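Local atomic coordinates of bifunctional GH43-CE protein (Bacteroides eggerthii, PDB entry 6MLY), a protein that probably releases xylose from beta-1,4-linked xylan or xylo-oligosaccharides through a family 43 glycoside hydrolase domain and carries a second, carbohydrate esterase domain. Residues A[110-115]-A[138-143]. Residues are numbered along the deposited sequence; the frame is centred on the assembly and turned at random.
Sequences STFAQT and SPAYHD
Phe112, near the end of strand 106-113, lays its ring along the backbone of 140-143. One ring face takes Tyr141 O, whose distance to Phe112 CG is 3.5 Å. His142 CA lies over the same face, farther from it. At the near end, Ala140 CB packs obliquely on Phe112 CD1 at 3.9 Å. At the far end, Phe112 CE2 meets Asp143 N at 3.5 Å, and Asp143 OD1 comes within 3.6 Å of Phe112 CZ. The chi1 of 64° sets CG between the backbone N and the carbonyl carbon, and the ring reaches from Ala140 to Asp143. Tyr141 O is also hydrogen-bonded to His144 ND1, which helps hold the loop against this face. This buried side is the tight part of the contact.

The outer side is looser. The exposed His142 ring stands oblique to Phe112, with centroids 5.9 Å apart and planes at 61°. Its ND1 is 4.2 Å from Phe112 CE1. Asp143 OD1 lies over the centre of the His142 ring. An alanine in place of Phe112 would remove the ring that packs against 140-143 and would probably let the Asp143 carboxylate shift. Asp143 is the predicted pKa modulator and orienting residue for the catalytic acid. The loop joins one four-stranded antiparallel sheet to strand 145-148, consistent with the active-site end of the family 43 five-bladed beta-propeller.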
loop_
_atom_site.group_PDB
_atom_site.type_symbol
_atom_site.label_atom_id
_atom_site.label_comp_id
_atom_site.label_asym_id
_atom_site.label_seq_id
_atom_site.Cartn_x
_atom_site.Cartn_y
_atom_site.Cartn_z
ATOM N N SER A 110 6.300 -16.044 -29.602
ATOM C CA SER A 110 5.310 -17.056 -29.237
ATOM C C SER A 110 4.846 -16.847 -27.790
ATOM O O SER A 110 5.614 -16.387 -26.956
ATOM C CB SER A 110 5.862 -18.445 -29.415
ATOM O OG SER A 110 6.686 -18.809 -28.317
ATOM N N THR A 111 3.586 -17.207 -27.520
ATOM C CA THR A 111 3.102 -17.449 -26.166
ATOM C C THR A 111 2.011 -18.526 -26.202
ATOM O O THR A 111 1.569 -18.947 -27.273
ATOM C CB THR A 111 2.599 -16.161 -25.498
ATOM O OG1 THR A 111 2.313 -16.465 -24.132
ATOM C CG2 THR A 111 1.361 -15.582 -26.146
ATOM N N PHE A 112 1.592 -18.943 -25.003
ATOM C CA PHE A 112 0.511 -19.901 -24.768
ATOM C C PHE A 112 -0.420 -19.321 -23.697
ATOM O O PHE A 112 -0.081 -18.319 -23.060
ATOM C CB PHE A 112 1.072 -21.249 -24.312
ATOM C CG PHE A 112 1.780 -21.199 -22.982
ATOM C CD1 PHE A 112 1.170 -21.679 -21.834
ATOM C CD2 PHE A 112 3.046 -20.646 -22.871
ATOM C CE1 PHE A 112 1.814 -21.614 -20.607
ATOM C CE2 PHE A 112 3.688 -20.580 -21.643
ATOM C CZ PHE A 112 3.073 -21.067 -20.515
ATOM N N ALA A 113 -1.574 -19.964 -23.491
ATOM C CA ALA A 113 -2.522 -19.537 -22.463
ATOM C C ALA A 113 -3.479 -20.679 -22.101
ATOM O O ALA A 113 -4.118 -21.261 -22.978
ATOM C CB ALA A 113 -3.282 -18.323 -22.941
ATOM N N GLN A 114 -3.587 -20.944 -20.792
ATOM C CA GLN A 114 -4.536 -21.900 -20.205
ATOM C C GLN A 114 -5.965 -21.341 -20.276
ATOM O O GLN A 114 -6.926 -22.101 -20.208
ATOM C CB GLN A 114 -4.151 -22.211 -18.757
ATOM C CG GLN A 114 -2.780 -22.856 -18.632
ATOM C CD GLN A 114 -2.354 -23.033 -17.198
ATOM O OE1 GLN A 114 -2.759 -23.979 -16.526
ATOM N NE2 GLN A 114 -1.518 -22.122 -16.722
ATOM N N THR A 115 -6.088 -20.016 -20.425
ATOM C CA THR A 115 -7.368 -19.342 -20.631
ATOM C C THR A 115 -8.117 -19.922 -21.842
ATOM O O THR A 115 -9.344 -19.875 -21.856
ATOM C CB THR A 115 -7.169 -17.827 -20.774
ATOM O OG1 THR A 115 -6.593 -17.351 -19.556
ATOM C CG2 THR A 115 -8.453 -17.076 -21.058
ATOM N N SER A 138 -3.507 -26.087 -30.500
ATOM C CA SER A 138 -3.569 -26.744 -29.188
ATOM C C SER A 138 -2.571 -27.898 -29.144
ATOM O O SER A 138 -2.183 -28.399 -30.194
ATOM C CB SER A 138 -4.965 -27.225 -28.900
ATOM O OG SER A 138 -5.843 -26.123 -28.727
ATOM N N PRO A 139 -2.154 -28.317 -27.939
ATOM C CA PRO A 139 -2.503 -27.700 -26.664
ATOM C C PRO A 139 -1.688 -26.424 -26.395
ATOM O O PRO A 139 -1.124 -25.831 -27.317
ATOM C CB PRO A 139 -2.178 -28.778 -25.615
ATOM C CG PRO A 139 -1.078 -29.585 -26.261
ATOM C CD PRO A 139 -1.427 -29.576 -27.734
ATOM N N ALA A 140 -1.675 -25.996 -25.133
ATOM C CA ALA A 140 -0.693 -25.053 -24.632
ATOM C C ALA A 140 0.569 -25.832 -24.242
ATOM O O ALA A 140 0.498 -26.757 -23.434
ATOM C CB ALA A 140 -1.263 -24.288 -23.459
ATOM N N TYR A 141 1.710 -25.472 -24.840
ATOM C CA TYR A 141 2.991 -26.058 -24.467
ATOM C C TYR A 141 3.610 -25.193 -23.358
ATOM O O TYR A 141 3.856 -24.001 -23.540
ATOM C CB TYR A 141 3.876 -26.224 -25.705
ATOM C CG TYR A 141 3.328 -27.166 -26.750
ATOM C CD1 TYR A 141 3.755 -28.485 -26.832
ATOM C CD2 TYR A 141 2.388 -26.736 -27.674
ATOM C CE1 TYR A 141 3.258 -29.352 -27.796
ATOM C CE2 TYR A 141 1.884 -27.588 -28.647
ATOM C CZ TYR A 141 2.318 -28.900 -28.706
ATOM O OH TYR A 141 1.803 -29.728 -29.659
ATOM N N HIS A 142 3.844 -25.817 -22.200
ATOM C CA HIS A 142 4.165 -25.119 -20.957
ATOM C C HIS A 142 5.616 -24.620 -21.007
ATOM O O HIS A 142 6.549 -25.420 -21.033
ATOM C CB HIS A 142 3.871 -26.042 -19.759
ATOM C CG HIS A 142 3.959 -25.394 -18.419
ATOM N ND1 HIS A 142 2.941 -24.612 -17.904
ATOM C CD2 HIS A 142 4.918 -25.441 -17.467
ATOM C CE1 HIS A 142 3.278 -24.188 -16.700
ATOM N NE2 HIS A 142 4.488 -24.684 -16.407
ATOM N N ASP A 143 5.778 -23.291 -21.017
ATOM C CA ASP A 143 7.078 -22.616 -20.974
ATOM C C ASP A 143 7.954 -23.133 -22.115
ATOM O O ASP A 143 9.111 -23.500 -21.903
ATOM C CB ASP A 143 7.797 -22.844 -19.643
ATOM C CG ASP A 143 6.936 -22.587 -18.425
ATOM O OD1 ASP A 143 5.697 -22.601 -18.569
ATOM O OD2 ASP A 143 7.514 -22.381 -17.345
#